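Local coordinates for putative exported protein (Bordetella pertussis Tohama I, PDB 2PFZ) that binds pyroglutamic acid and probably serves as the periplasmic receptor of a tripartite ATP-independent transport system, at residues L81-T86 and G271-G276; Q122-N127 and Y199-W204; K140-S145 and D177-S182. All coordinates share one frame; numbering follows the deposited sequence.

Interaction 1. Residues L81-T86 and G271-G276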
ATOM      1  N   LEU A  81       7.972  -5.246  -4.755  1.00 15.34           N
ATOM      2  CA  LEU A  81       9.252  -5.971  -4.925  1.00 15.78           C
ATOM      3  C   LEU A  81      10.283  -5.346  -3.989  1.00 15.99           C
ATOM      4  O   LEU A  81      10.421  -4.128  -4.012  1.00 15.94           O
ATOM      5  CB  LEU A  81       9.735  -5.845  -6.375  1.00 16.25           C
ATOM      6  CG  LEU A  81       8.846  -6.520  -7.421  1.00 15.48           C
ATOM      7  CD1 LEU A  81       9.412  -6.239  -8.836  1.00 17.66           C
ATOM      8  CD2 LEU A  81       8.709  -8.028  -7.166  1.00 15.92           C
ATOM      9  N   PRO A  82      10.968  -6.152  -3.136  1.00 16.25           N
ATOM     10  CA  PRO A  82      11.956  -5.536  -2.207  1.00 16.34           C
ATOM     11  C   PRO A  82      13.245  -5.050  -2.864  1.00 16.62           C
ATOM     12  O   PRO A  82      13.705  -5.584  -3.884  1.00 15.95           O
ATOM     13  CB  PRO A  82      12.284  -6.653  -1.189  1.00 16.91           C
ATOM     14  CG  PRO A  82      11.779  -7.891  -1.752  1.00 17.34           C
ATOM     15  CD  PRO A  82      10.825  -7.606  -2.923  1.00 15.74           C
ATOM     16  N   PHE A  83      13.799  -4.001  -2.283  1.00 16.19           N
ATOM     17  CA  PHE A  83      15.079  -3.449  -2.710  1.00 16.44           C
ATOM     18  C   PHE A  83      15.195  -3.070  -4.186  1.00 16.51           C
ATOM     19  O   PHE A  83      16.202  -3.314  -4.838  1.00 17.35           O
ATOM     20  CB  PHE A  83      16.226  -4.320  -2.150  1.00 16.24           C
ATOM     21  CG  PHE A  83      16.346  -4.150  -0.668  1.00 15.38           C
ATOM     22  CD1 PHE A  83      17.076  -3.078  -0.161  1.00 13.24           C
ATOM     23  CD2 PHE A  83      15.636  -4.954   0.206  1.00 14.17           C
ATOM     24  CE1 PHE A  83      17.142  -2.842   1.191  1.00 14.13           C
ATOM     25  CE2 PHE A  83      15.719  -4.705   1.607  1.00 14.29           C
ATOM     26  CZ  PHE A  83      16.483  -3.646   2.054  1.00 13.79           C
ATOM     27  N   LEU A  84      14.119  -2.463  -4.674  1.00 15.84           N
ATOM     28  CA  LEU A  84      14.042  -1.895  -6.004  1.00 15.43           C
ATOM     29  C   LEU A  84      13.881  -0.378  -5.882  1.00 15.49           C
ATOM     30  O   LEU A  84      14.551   0.360  -6.605  1.00 16.61           O
ATOM     31  CB  LEU A  84      12.858  -2.502  -6.770  1.00 15.29           C
ATOM     32  CG  LEU A  84      12.615  -1.948  -8.168  1.00 15.04           C
ATOM     33  CD1 LEU A  84      13.801  -2.184  -9.083  1.00 17.98           C
ATOM     34  CD2 LEU A  84      11.353  -2.594  -8.689  1.00 15.50           C
ATOM     35  N   ALA A  85      13.005   0.083  -4.968  1.00 15.12           N
ATOM     36  CA  ALA A  85      12.792   1.501  -4.746  1.00 14.78           C
ATOM     37  C   ALA A  85      12.595   1.658  -3.252  1.00 15.09           C
ATOM     38  O   ALA A  85      11.550   1.292  -2.699  1.00 14.36           O
ATOM     39  CB  ALA A  85      11.559   2.041  -5.547  1.00 15.06           C
ATOM     40  N   THR A  86      13.626   2.176  -2.589  1.00 15.32           N
ATOM     41  CA  THR A  86      13.713   2.075  -1.136  1.00 15.85           C
ATOM     42  C   THR A  86      13.683   3.462  -0.479  1.00 16.93           C
ATOM     43  O   THR A  86      14.290   3.684   0.560  1.00 17.57           O
ATOM     44  CB  THR A  86      15.025   1.345  -0.748  1.00 15.91           C
ATOM     45  OG1 THR A  86      16.129   2.026  -1.365  1.00 17.67           O
ATOM     46  CG2 THR A  86      14.999  -0.121  -1.222  1.00 15.33           C
ATOM     47  N   GLY A 271      21.140  -9.529   2.076  1.00 21.81           N
ATOM     48  CA  GLY A 271      20.331 -10.751   1.980  1.00 21.14           C
ATOM     49  C   GLY A 271      18.950 -10.493   1.379  1.00 20.56           C
ATOM     50  O   GLY A 271      18.476 -11.244   0.509  1.00 20.36           O
ATOM     51  N   LEU A 272      18.308  -9.425   1.833  1.00 19.16           N
ATOM     52  CA  LEU A 272      16.984  -9.069   1.318  1.00 19.04           C
ATOM     53  C   LEU A 272      17.071  -8.533  -0.097  1.00 19.03           C
ATOM     54  O   LEU A 272      16.133  -8.687  -0.886  1.00 19.82           O
ATOM     55  CB  LEU A 272      16.300  -8.066   2.243  1.00 18.30           C
ATOM     56  CG  LEU A 272      15.857  -8.612   3.613  1.00 18.62           C
ATOM     57  CD1 LEU A 272      15.301  -7.506   4.460  1.00 15.45           C
ATOM     58  CD2 LEU A 272      14.824  -9.730   3.487  1.00 18.83           C
ATOM     59  N   THR A 273      18.206  -7.914  -0.432  1.00 18.80           N
ATOM     60  CA  THR A 273      18.469  -7.493  -1.812  1.00 19.72           C
ATOM     61  C   THR A 273      18.517  -8.712  -2.733  1.00 20.33           C
ATOM     62  O   THR A 273      17.922  -8.711  -3.831  1.00 19.95           O
ATOM     63  CB  THR A 273      19.776  -6.654  -1.898  1.00 19.34           C
ATOM     64  OG1 THR A 273      19.566  -5.404  -1.222  1.00 19.63           O
ATOM     65  CG2 THR A 273      20.185  -6.355  -3.376  1.00 18.06           C
ATOM     66  N   GLU A 274      19.205  -9.762  -2.272  1.00 21.92           N
ATOM     67  CA  GLU A 274      19.268 -11.016  -3.030  1.00 23.23           C
ATOM     68  C   GLU A 274      17.864 -11.596  -3.270  1.00 22.31           C
ATOM     69  O   GLU A 274      17.550 -11.992  -4.396  1.00 23.65           O
ATOM     70  CB  GLU A 274      20.233 -12.034  -2.381  1.00 24.32           C
ATOM     71  CG  GLU A 274      20.782 -13.116  -3.356  1.00 31.47           C
ATOM     72  CD  GLU A 274      21.616 -12.534  -4.514  1.00 32.10           C
ATOM     73  OE1 GLU A 274      21.839 -11.307  -4.541  1.00 40.72           O
ATOM     74  OE2 GLU A 274      22.043 -13.294  -5.418  1.00 41.93           O
ATOM     75  N   VAL A 275      17.022 -11.594  -2.237  1.00 21.27           N
ATOM     76  CA  VAL A 275      15.590 -11.967  -2.354  1.00 20.39           C
ATOM     77  C   VAL A 275      14.877 -11.075  -3.374  1.00 19.81           C
ATOM     78  O   VAL A 275      14.173 -11.563  -4.268  1.00 18.92           O
ATOM     79  CB  VAL A 275      14.847 -11.857  -0.981  1.00 20.35           C
ATOM     80  CG1 VAL A 275      13.326 -12.057  -1.144  1.00 22.33           C
ATOM     81  CG2 VAL A 275      15.421 -12.857   0.069  1.00 22.02           C
ATOM     82  N   GLY A 276      15.086  -9.772  -3.244  1.00 19.88           N
ATOM     83  CA  GLY A 276      14.544  -8.798  -4.203  1.00 19.87           C
ATOM     84  C   GLY A 276      14.935  -9.072  -5.661  1.00 20.42           C
ATOM     85  O   GLY A 276      14.085  -8.968  -6.550  1.00 20.58           O
TER
HETATM   86  O   HOH W   1      13.212  -6.248  -6.543  1.00 21.70           O
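The aromatic ring of F83 leans obliquely against helix 266-287 and meets two neighbouring residues of its first turns with different parts of its outline. L272 CB lies 3.5 Å from F83 CE2 at the outer part of the ring, and L272 CD1 approaches the same carbon from further along its side chain. Nearer the root, T273 OG1 stands 3.5 Å from F83 CG, the two side chains crossing at about a right angle. That hydroxyl is not turned to the ring for want of a partner: its first torsion (chi1 -68°) sets OG1 beside its own backbone N, and it hydrogen-bonds K269 O one helical turn earlier.

The puckered pyrrolidine of P82 sits against the bare backbone at G276, with CG 3.8 Å from G276 CA. The carbonyl presses in as well, P82 O making a CA-H...O contact of 3.3 Å with G276 CA. At such a distance the absence of a side chain on G276 is what lets loop and helix come so near. A water completes the seam, donating to P82 O at 2.8 Å and to G276 O.

The surroundings are largely apolar: P82 also touches I151 and M279, while L272 reaches V133, M136 and V155. The loop's own course is fixed partly by a backbone bond between F83 and A203. Overall this is a loop-on-helix packing in a family 7 solute-binding protein, in which the connection ahead of helix 88-107 is seated on a late helix by apolar contact and one bridging water.

Interaction 2. Residues Q122-N127 and Y199-W204. With PCA (pyroglutamic acid), chain B.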
ATOM      1  N   GLN A 122       8.857   0.098   4.284  1.00 14.38           N
ATOM      2  CA  GLN A 122       8.449  -1.096   5.023  1.00 14.60           C
ATOM      3  C   GLN A 122       9.571  -1.714   5.809  1.00 15.70           C
ATOM      4  O   GLN A 122      10.627  -2.022   5.248  1.00 15.33           O
ATOM      5  CB  GLN A 122       7.887  -2.134   4.074  1.00 15.11           C
ATOM      6  CG  GLN A 122       6.748  -1.557   3.209  1.00 14.96           C
ATOM      7  CD  GLN A 122       5.400  -1.465   3.904  1.00 15.35           C
ATOM      8  OE1 GLN A 122       4.888  -0.367   4.167  1.00 17.96           O
ATOM      9  NE2 GLN A 122       4.802  -2.593   4.155  1.00 12.01           N
ATOM     10  N   GLY A 123       9.304  -1.955   7.097  1.00 16.43           N
ATOM     11  CA  GLY A 123      10.292  -2.579   7.971  1.00 16.50           C
ATOM     12  C   GLY A 123       9.741  -3.856   8.549  1.00 17.31           C
ATOM     13  O   GLY A 123       8.614  -4.243   8.247  1.00 17.43           O
ATOM     14  N   ILE A 124      10.538  -4.518   9.376  1.00 17.99           N
ATOM     15  CA  ILE A 124      10.168  -5.810   9.945  1.00 17.70           C
ATOM     16  C   ILE A 124       9.899  -5.630  11.398  1.00 18.94           C
ATOM     17  O   ILE A 124      10.798  -5.217  12.151  1.00 20.17           O
ATOM     18  CB  ILE A 124      11.306  -6.860   9.845  1.00 17.68           C
ATOM     19  CG1 ILE A 124      11.932  -6.859   8.444  1.00 17.23           C
ATOM     20  CG2 ILE A 124      10.749  -8.260  10.205  1.00 18.07           C
ATOM     21  CD1 ILE A 124      13.329  -7.556   8.392  1.00 17.05           C
ATOM     22  N   PHE A 125       8.666  -5.942  11.793  1.00 19.64           N
ATOM     23  CA  PHE A 125       8.267  -6.005  13.201  1.00 19.81           C
ATOM     24  C   PHE A 125       8.576  -7.410  13.711  1.00 20.56           C
ATOM     25  O   PHE A 125       8.050  -8.378  13.176  1.00 20.48           O
ATOM     26  CB  PHE A 125       6.763  -5.757  13.364  1.00 19.84           C
ATOM     27  CG  PHE A 125       6.340  -4.332  13.081  1.00 19.78           C
ATOM     28  CD1 PHE A 125       6.412  -3.350  14.087  1.00 19.86           C
ATOM     29  CD2 PHE A 125       5.878  -3.972  11.812  1.00 19.67           C
ATOM     30  CE1 PHE A 125       6.009  -2.010  13.835  1.00 21.12           C
ATOM     31  CE2 PHE A 125       5.468  -2.633  11.538  1.00 19.49           C
ATOM     32  CZ  PHE A 125       5.545  -1.658  12.546  1.00 19.61           C
ATOM     33  N   ALA A 126       9.451  -7.521  14.714  1.00 21.21           N
ATOM     34  CA  ALA A 126       9.758  -8.826  15.298  1.00 22.49           C
ATOM     35  C   ALA A 126      10.161  -8.742  16.781  1.00 24.07           C
ATOM     36  O   ALA A 126      10.445  -7.669  17.317  1.00 23.94           O
ATOM     37  CB  ALA A 126      10.854  -9.533  14.477  1.00 23.04           C
ATOM     38  N   ASN A 127      10.179  -9.896  17.430  1.00 25.08           N
ATOM     39  CA  ASN A 127      10.704  -9.986  18.778  1.00 26.61           C
ATOM     40  C   ASN A 127      12.121 -10.525  18.780  1.00 27.58           C
ATOM     41  O   ASN A 127      12.822 -10.413  19.788  1.00 28.35           O
ATOM     42  CB  ASN A 127       9.767 -10.821  19.651  1.00 27.14           C
ATOM     43  CG  ASN A 127       8.541 -10.047  20.060  1.00 27.02           C
ATOM     44  OD1 ASN A 127       8.643  -8.895  20.478  1.00 30.30           O
ATOM     45  ND2 ASN A 127       7.376 -10.657  19.923  1.00 29.25           N
ATOM     46  N   TYR A 199      12.798  -3.246  12.620  1.00 18.70           N
ATOM     47  CA  TYR A 199      13.963  -3.070  11.767  1.00 18.78           C
ATOM     48  C   TYR A 199      13.530  -2.206  10.590  1.00 18.40           C
ATOM     49  O   TYR A 199      12.701  -2.621   9.773  1.00 17.34           O
ATOM     50  CB  TYR A 199      14.449  -4.430  11.275  1.00 19.60           C
ATOM     51  CG  TYR A 199      15.004  -5.254  12.410  1.00 20.63           C
ATOM     52  CD1 TYR A 199      16.347  -5.168  12.750  1.00 21.37           C
ATOM     53  CD2 TYR A 199      14.181  -6.092  13.166  1.00 20.72           C
ATOM     54  CE1 TYR A 199      16.855  -5.907  13.824  1.00 23.26           C
ATOM     55  CE2 TYR A 199      14.685  -6.842  14.224  1.00 21.82           C
ATOM     56  CZ  TYR A 199      16.022  -6.728  14.544  1.00 20.86           C
ATOM     57  OH  TYR A 199      16.534  -7.454  15.586  1.00 23.78           O
ATOM     58  N   ASP A 200      14.099  -1.005  10.537  1.00 17.58           N
ATOM     59  CA  ASP A 200      13.755   0.020   9.547  1.00 17.72           C
ATOM     60  C   ASP A 200      14.428  -0.296   8.207  1.00 17.18           C
ATOM     61  O   ASP A 200      15.269   0.476   7.712  1.00 18.81           O
ATOM     62  CB  ASP A 200      14.221   1.369  10.104  1.00 17.49           C
ATOM     63  CG  ASP A 200      13.623   2.583   9.381  1.00 18.03           C
ATOM     64  OD1 ASP A 200      12.587   2.460   8.680  1.00 17.89           O
ATOM     65  OD2 ASP A 200      14.175   3.685   9.579  1.00 17.74           O
ATOM     66  N   THR A 201      14.034  -1.412   7.598  1.00 16.68           N
ATOM     67  CA  THR A 201      14.654  -1.856   6.346  1.00 15.77           C
ATOM     68  C   THR A 201      14.318  -0.989   5.133  1.00 15.84           C
ATOM     69  O   THR A 201      15.023  -1.060   4.106  1.00 16.44           O
ATOM     70  CB  THR A 201      14.322  -3.326   6.028  1.00 15.44           C
ATOM     71  OG1 THR A 201      12.896  -3.530   6.027  1.00 16.10           O
ATOM     72  CG2 THR A 201      14.958  -4.233   7.096  1.00 16.52           C
ATOM     73  N   GLU A 202      13.225  -0.219   5.225  1.00 15.54           N
ATOM     74  CA  GLU A 202      12.785   0.618   4.101  1.00 15.13           C
ATOM     75  C   GLU A 202      12.837  -0.201   2.812  1.00 15.10           C
ATOM     76  O   GLU A 202      13.267   0.286   1.746  1.00 15.58           O
ATOM     77  CB  GLU A 202      13.635   1.917   3.975  1.00 14.84           C
ATOM     78  CG  GLU A 202      13.760   2.708   5.282  1.00 16.21           C
ATOM     79  CD  GLU A 202      14.371   4.089   5.086  1.00 17.27           C
ATOM     80  OE1 GLU A 202      15.460   4.190   4.472  1.00 16.65           O
ATOM     81  OE2 GLU A 202      13.740   5.070   5.549  1.00 22.16           O
ATOM     82  N   ALA A 203      12.333  -1.433   2.894  1.00 14.25           N
ATOM     83  CA  ALA A 203      12.502  -2.422   1.822  1.00 14.76           C
ATOM     84  C   ALA A 203      11.705  -2.124   0.571  1.00 14.63           C
ATOM     85  O   ALA A 203      12.148  -2.435  -0.547  1.00 14.62           O
ATOM     86  CB  ALA A 203      12.220  -3.869   2.348  1.00 14.02           C
ATOM     87  N   TRP A 204      10.534  -1.517   0.752  1.00 15.02           N
ATOM     88  CA  TRP A 204       9.712  -1.082  -0.382  1.00 14.11           C
ATOM     89  C   TRP A 204       8.718  -0.069   0.154  1.00 14.15           C
ATOM     90  O   TRP A 204       8.626   0.120   1.369  1.00 13.67           O
ATOM     91  CB  TRP A 204       9.013  -2.273  -1.087  1.00 14.38           C
ATOM     92  CG  TRP A 204       7.943  -2.976  -0.322  1.00 13.37           C
ATOM     93  CD1 TRP A 204       6.582  -2.722  -0.369  1.00 13.77           C
ATOM     94  CD2 TRP A 204       8.116  -4.071   0.574  1.00 14.06           C
ATOM     95  NE1 TRP A 204       5.910  -3.576   0.490  1.00 13.08           N
ATOM     96  CE2 TRP A 204       6.829  -4.420   1.076  1.00 13.59           C
ATOM     97  CE3 TRP A 204       9.244  -4.785   1.030  1.00 14.42           C
ATOM     98  CZ2 TRP A 204       6.637  -5.461   1.996  1.00 15.60           C
ATOM     99  CZ3 TRP A 204       9.052  -5.832   1.954  1.00 14.93           C
ATOM    100  CH2 TRP A 204       7.753  -6.151   2.436  1.00 14.30           C
TER
HETATM  101  N   PCA B   1       0.300  -1.101   6.125  1.00 15.94           N
HETATM  102  CA  PCA B   1      -0.690  -1.911   5.388  1.00 16.87           C
HETATM  103  CB  PCA B   1      -0.202  -2.217   3.971  1.00 16.52           C
HETATM  104  CG  PCA B   1       1.176  -1.592   3.856  1.00 15.73           C
HETATM  105  CD  PCA B   1       1.367  -0.898   5.172  1.00 15.83           C
HETATM  106  OE  PCA B   1       2.340  -0.170   5.420  1.00 15.77           O
HETATM  107  C   PCA B   1      -0.808  -3.227   6.122  1.00 17.64           C
HETATM  108  O   PCA B   1      -1.771  -3.986   5.948  1.00 17.85           O
HETATM  109  OXT PCA B   1       0.092  -3.542   6.917  1.00 17.91           O
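Q122 O is shared by two donors from the turn opposite: A203 N, in an almost linear bond of 3.0 Å, and T201 OG1 at 2.8 Å. Both approach in the plane of the carbonyl. This double grip closes one end of an antiparallel pairing in the mixed sheet of the ligand-binding fold, where I124 and Y199 form a hydrogen-bonded pair: I124 N gives to Y199 O, and Y199 N to I124 O, the latter at 2.8 Å. Between the two, G123 CA passes only 3.0 Å from Y199 O, a closeness that a residue without a side chain permits.

D200 centres an inverse gamma turn, closed by a weak bond, and pairs with K251 in a salt bridge. T201 CG2 meets I124 CD1 at 3.9 Å, the two side chains crossing at a slant, with M180 touching both residues from the next strand.

At the pocket end, Q122 N binds W204 O at 2.9 Å. The Q122 chain bends at chi2 (-79°), which carries its amide toward pyroglutamic acid. W204 is held in turn through NE1, bonded to Y144 OH, and Q122 CG rests over the indole as a CH-pi contact, 3.5 Å from the centroid of the five-membered ring.

Interaction 3. Residues K140-S145 and D177-S182. With PCA (pyroglutamic acid), chain B.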
ATOM      1  N   LYS A 140       6.615 -16.634  12.656  1.00 25.22           N
ATOM      2  CA  LYS A 140       5.160 -16.740  12.491  1.00 25.56           C
ATOM      3  C   LYS A 140       4.691 -15.418  11.884  1.00 23.60           C
ATOM      4  O   LYS A 140       4.331 -14.492  12.597  1.00 23.77           O
ATOM      5  CB  LYS A 140       4.440 -16.958  13.836  1.00 25.73           C
ATOM      6  CG  LYS A 140       4.736 -18.286  14.546  1.00 28.09           C
ATOM      7  CD  LYS A 140       3.744 -18.524  15.702  1.00 28.24           C
ATOM      8  CE  LYS A 140       4.146 -17.777  16.972  1.00 31.07           C
ATOM      9  NZ  LYS A 140       3.114 -17.895  18.048  1.00 36.19           N
ATOM     10  N   TRP A 141       4.706 -15.348  10.563  1.00 21.72           N
ATOM     11  CA  TRP A 141       4.665 -14.081   9.840  1.00 20.94           C
ATOM     12  C   TRP A 141       3.243 -13.722   9.415  1.00 20.63           C
ATOM     13  O   TRP A 141       2.510 -14.582   8.948  1.00 21.83           O
ATOM     14  CB  TRP A 141       5.535 -14.262   8.612  1.00 22.40           C
ATOM     15  CG  TRP A 141       5.803 -13.091   7.726  1.00 21.16           C
ATOM     16  CD1 TRP A 141       4.947 -12.539   6.813  1.00 24.49           C
ATOM     17  CD2 TRP A 141       7.065 -12.425   7.552  1.00 21.23           C
ATOM     18  NE1 TRP A 141       5.590 -11.530   6.111  1.00 22.18           N
ATOM     19  CE2 TRP A 141       6.893 -11.459   6.529  1.00 22.35           C
ATOM     20  CE3 TRP A 141       8.334 -12.558   8.160  1.00 24.01           C
ATOM     21  CZ2 TRP A 141       7.930 -10.597   6.114  1.00 23.87           C
ATOM     22  CZ3 TRP A 141       9.384 -11.697   7.747  1.00 21.71           C
ATOM     23  CH2 TRP A 141       9.169 -10.734   6.723  1.00 22.45           C
ATOM     24  N   ARG A 142       2.868 -12.467   9.599  1.00 19.11           N
ATOM     25  CA  ARG A 142       1.613 -11.940   9.081  1.00 18.78           C
ATOM     26  C   ARG A 142       1.854 -11.282   7.717  1.00 18.41           C
ATOM     27  O   ARG A 142       2.596 -10.293   7.601  1.00 18.47           O
ATOM     28  CB  ARG A 142       1.005 -10.952  10.073  1.00 18.20           C
ATOM     29  CG  ARG A 142      -0.253 -10.192   9.558  1.00 18.10           C
ATOM     30  CD  ARG A 142       0.115  -8.790   9.008  1.00 17.21           C
ATOM     31  NE  ARG A 142      -1.039  -8.055   8.472  1.00 16.78           N
ATOM     32  CZ  ARG A 142      -0.992  -6.776   8.100  1.00 17.45           C
ATOM     33  NH1 ARG A 142       0.142  -6.072   8.238  1.00 17.85           N
ATOM     34  NH2 ARG A 142      -2.087  -6.198   7.606  1.00 17.93           N
ATOM     35  N   ALA A 143       1.229 -11.844   6.689  1.00 17.74           N
ATOM     36  CA  ALA A 143       1.269 -11.246   5.365  1.00 16.81           C
ATOM     37  C   ALA A 143       0.074 -10.324   5.251  1.00 16.52           C
ATOM     38  O   ALA A 143      -0.929 -10.513   5.930  1.00 15.96           O
ATOM     39  CB  ALA A 143       1.216 -12.315   4.280  1.00 17.28           C
ATOM     40  N   TYR A 144       0.202  -9.303   4.405  1.00 15.63           N
ATOM     41  CA  TYR A 144      -0.932  -8.451   4.050  1.00 15.29           C
ATOM     42  C   TYR A 144      -1.186  -8.494   2.537  1.00 14.92           C
ATOM     43  O   TYR A 144      -2.075  -7.807   2.023  1.00 16.70           O
ATOM     44  CB  TYR A 144      -0.692  -7.013   4.566  1.00 14.71           C
ATOM     45  CG  TYR A 144       0.477  -6.249   3.953  1.00 15.01           C
ATOM     46  CD1 TYR A 144       1.598  -5.914   4.725  1.00 14.96           C
ATOM     47  CD2 TYR A 144       0.462  -5.860   2.603  1.00 14.81           C
ATOM     48  CE1 TYR A 144       2.669  -5.209   4.167  1.00 15.15           C
ATOM     49  CE2 TYR A 144       1.526  -5.151   2.029  1.00 14.59           C
ATOM     50  CZ  TYR A 144       2.632  -4.822   2.834  1.00 15.59           C
ATOM     51  OH  TYR A 144       3.688  -4.109   2.314  1.00 15.00           O
ATOM     52  N   SER A 145      -0.443  -9.332   1.817  1.00 15.14           N
ATOM     53  CA  SER A 145      -0.585  -9.403   0.369  1.00 15.58           C
ATOM     54  C   SER A 145       0.044 -10.699  -0.124  1.00 16.17           C
ATOM     55  O   SER A 145       0.855 -11.291   0.601  1.00 16.19           O
ATOM     56  CB  SER A 145       0.161  -8.234  -0.260  1.00 15.95           C
ATOM     57  OG  SER A 145       1.565  -8.425  -0.159  1.00 16.73           O
ATOM     58  N   ASP A 177       3.697 -13.462  15.143  1.00 26.48           N
ATOM     59  CA  ASP A 177       4.666 -12.848  16.072  1.00 25.93           C
ATOM     60  C   ASP A 177       5.545 -11.782  15.403  1.00 24.54           C
ATOM     61  O   ASP A 177       6.414 -11.159  16.052  1.00 23.91           O
ATOM     62  CB  ASP A 177       5.579 -13.931  16.704  1.00 26.90           C
ATOM     63  CG  ASP A 177       6.342 -14.776  15.660  1.00 28.52           C
ATOM     64  OD1 ASP A 177       6.507 -14.350  14.501  1.00 31.82           O
ATOM     65  OD2 ASP A 177       6.814 -15.896  15.991  1.00 32.39           O
ATOM     66  N   SER A 178       5.341 -11.618  14.095  1.00 22.95           N
ATOM     67  CA  SER A 178       6.208 -10.811  13.245  1.00 21.50           C
ATOM     68  C   SER A 178       5.455 -10.469  11.960  1.00 21.03           C
ATOM     69  O   SER A 178       4.514 -11.163  11.587  1.00 20.85           O
ATOM     70  CB  SER A 178       7.477 -11.589  12.879  1.00 21.62           C
ATOM     71  OG  SER A 178       7.166 -12.735  12.084  1.00 20.65           O
ATOM     72  N   TYR A 179       5.893  -9.394  11.310  1.00 20.82           N
ATOM     73  CA  TYR A 179       5.439  -8.995   9.989  1.00 19.21           C
ATOM     74  C   TYR A 179       6.231  -7.823   9.392  1.00 18.85           C
ATOM     75  O   TYR A 179       6.921  -7.105  10.098  1.00 18.95           O
ATOM     76  CB  TYR A 179       3.937  -8.685   9.974  1.00 19.11           C
ATOM     77  CG  TYR A 179       3.468  -7.467  10.716  1.00 18.57           C
ATOM     78  CD1 TYR A 179       3.277  -7.501  12.100  1.00 18.32           C
ATOM     79  CD2 TYR A 179       3.132  -6.285  10.031  1.00 15.31           C
ATOM     80  CE1 TYR A 179       2.816  -6.382  12.786  1.00 17.76           C
ATOM     81  CE2 TYR A 179       2.693  -5.163  10.716  1.00 17.63           C
ATOM     82  CZ  TYR A 179       2.527  -5.217  12.098  1.00 19.00           C
ATOM     83  OH  TYR A 179       2.050  -4.115  12.801  1.00 19.55           O
ATOM     84  N   MET A 180       6.111  -7.634   8.082  1.00 18.23           N
ATOM     85  CA  MET A 180       6.585  -6.392   7.466  1.00 17.55           C
ATOM     86  C   MET A 180       5.432  -5.451   7.155  1.00 18.09           C
ATOM     87  O   MET A 180       4.375  -5.893   6.711  1.00 17.76           O
ATOM     88  CB  MET A 180       7.456  -6.639   6.251  1.00 17.72           C
ATOM     89  CG  MET A 180       8.801  -7.277   6.624  1.00 15.84           C
ATOM     90  SD  MET A 180       9.896  -7.528   5.228  1.00 18.04           S
ATOM     91  CE  MET A 180      10.485  -5.859   4.959  1.00 16.71           C
ATOM     92  N   SER A 181       5.633  -4.180   7.508  1.00 18.11           N
ATOM     93  CA  SER A 181       4.665  -3.089   7.296  1.00 17.07           C
ATOM     94  C   SER A 181       5.347  -1.764   7.661  1.00 17.52           C
ATOM     95  O   SER A 181       6.570  -1.711   7.838  1.00 16.44           O
ATOM     96  CB  SER A 181       3.422  -3.258   8.170  1.00 17.70           C
ATOM     97  OG  SER A 181       2.391  -2.366   7.764  1.00 16.73           O
ATOM     98  N   SER A 182       4.538  -0.705   7.779  1.00 17.04           N
ATOM     99  CA  SER A 182       5.009   0.640   8.043  1.00 17.30           C
ATOM    100  C   SER A 182       4.929   0.929   9.549  1.00 17.57           C
ATOM    101  O   SER A 182       4.264   0.204  10.285  1.00 17.23           O
ATOM    102  CB  SER A 182       4.146   1.639   7.288  1.00 16.84           C
ATOM    103  OG  SER A 182       2.769   1.438   7.590  1.00 15.60           O
TER
HETATM  104  N   PCA B   1       0.300  -1.101   6.125  1.00 15.94           N
HETATM  105  CA  PCA B   1      -0.690  -1.911   5.388  1.00 16.87           C
HETATM  106  CB  PCA B   1      -0.202  -2.217   3.971  1.00 16.52           C
HETATM  107  CG  PCA B   1       1.176  -1.592   3.856  1.00 15.73           C
HETATM  108  CD  PCA B   1       1.367  -0.898   5.172  1.00 15.83           C
HETATM  109  OE  PCA B   1       2.340  -0.170   5.420  1.00 15.77           O
HETATM  110  C   PCA B   1      -0.808  -3.227   6.122  1.00 17.64           C
HETATM  111  O   PCA B   1      -1.771  -3.986   5.948  1.00 17.85           O
HETATM  112  OXT PCA B   1       0.092  -3.542   6.917  1.00 17.91           O
HETATM  113  O   HOH W   2       4.242  -8.672   6.030  1.00 14.64           O
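R142 and S181, one from each segment, converge on a single oxygen of pyroglutamic acid: OXT receives R142 NH1 at 2.9 Å and S181 OG at 2.7 Å. The bond from NH1 is fairly straight (162°), and R142 NH2 takes the other carboxylate oxygen, O, at 2.8 Å, so that the two nitrogens of one guanidinium each hold one oxygen of the carboxylate. The site crowns two parallel strands, 140-143 and 178-181, adjacent in the mixed sheet, and uses their C-terminal ends, as is common in alpha/beta folds.

A bend at chi2 (-97°) turns the arginine from its strand toward the ligand, while V162 O holds NE. Y179 flanks it with its ring nearly perpendicular to the guanidinium, planes 86° apart. Y144 CB lies over one face of the guanidinium, and the Y144 ring turns one face to the ligand's CB and CG; M180 O meets the ring's edge, 3.1 Å from Y144 CE1. S182, which caps the following helix through a bond from T185 N, also gives its OG to the ligand's OE at 2.7 Å.

Away from the ligand the pairing is carried by backbone. R142 N binds S178 O at 2.9 Å, and at the outer end D177 N binds K140 O. The D177 carboxylate folds back against the K140 backbone N in weak bonds and accepts S178 OG; K140 NZ itself goes to G174 O.

On the face bearing W141, M180 lies against the indole, its CG 3.5 Å from W141 CZ2 and its sulfur at the ring's edge as a Met-aromatic contact. Beside them a water donates to both R142 O and M180 O, and more weakly accepts from W141 NE1.

In the fold
The three contacts run from the outer scaffold to the ligand. All are largely buried, though interaction 3 has an exposed end at K140 and interaction 1 is partly exposed at F83 and T273. Interactions 2 and 3 belong to one mixed sheet, since strands 123-126 and 178-181 are neighbours in it, and both reach pyroglutamic acid; one pairing is antiparallel and the other parallel. Interaction 1 lies outside that sheet and depends on apolar packing and a water rather than direct hydrogen bonds, but it joins interaction 2 through the backbone pair of F83 and A203. Charged chemistry with the ligand is concentrated in interaction 3.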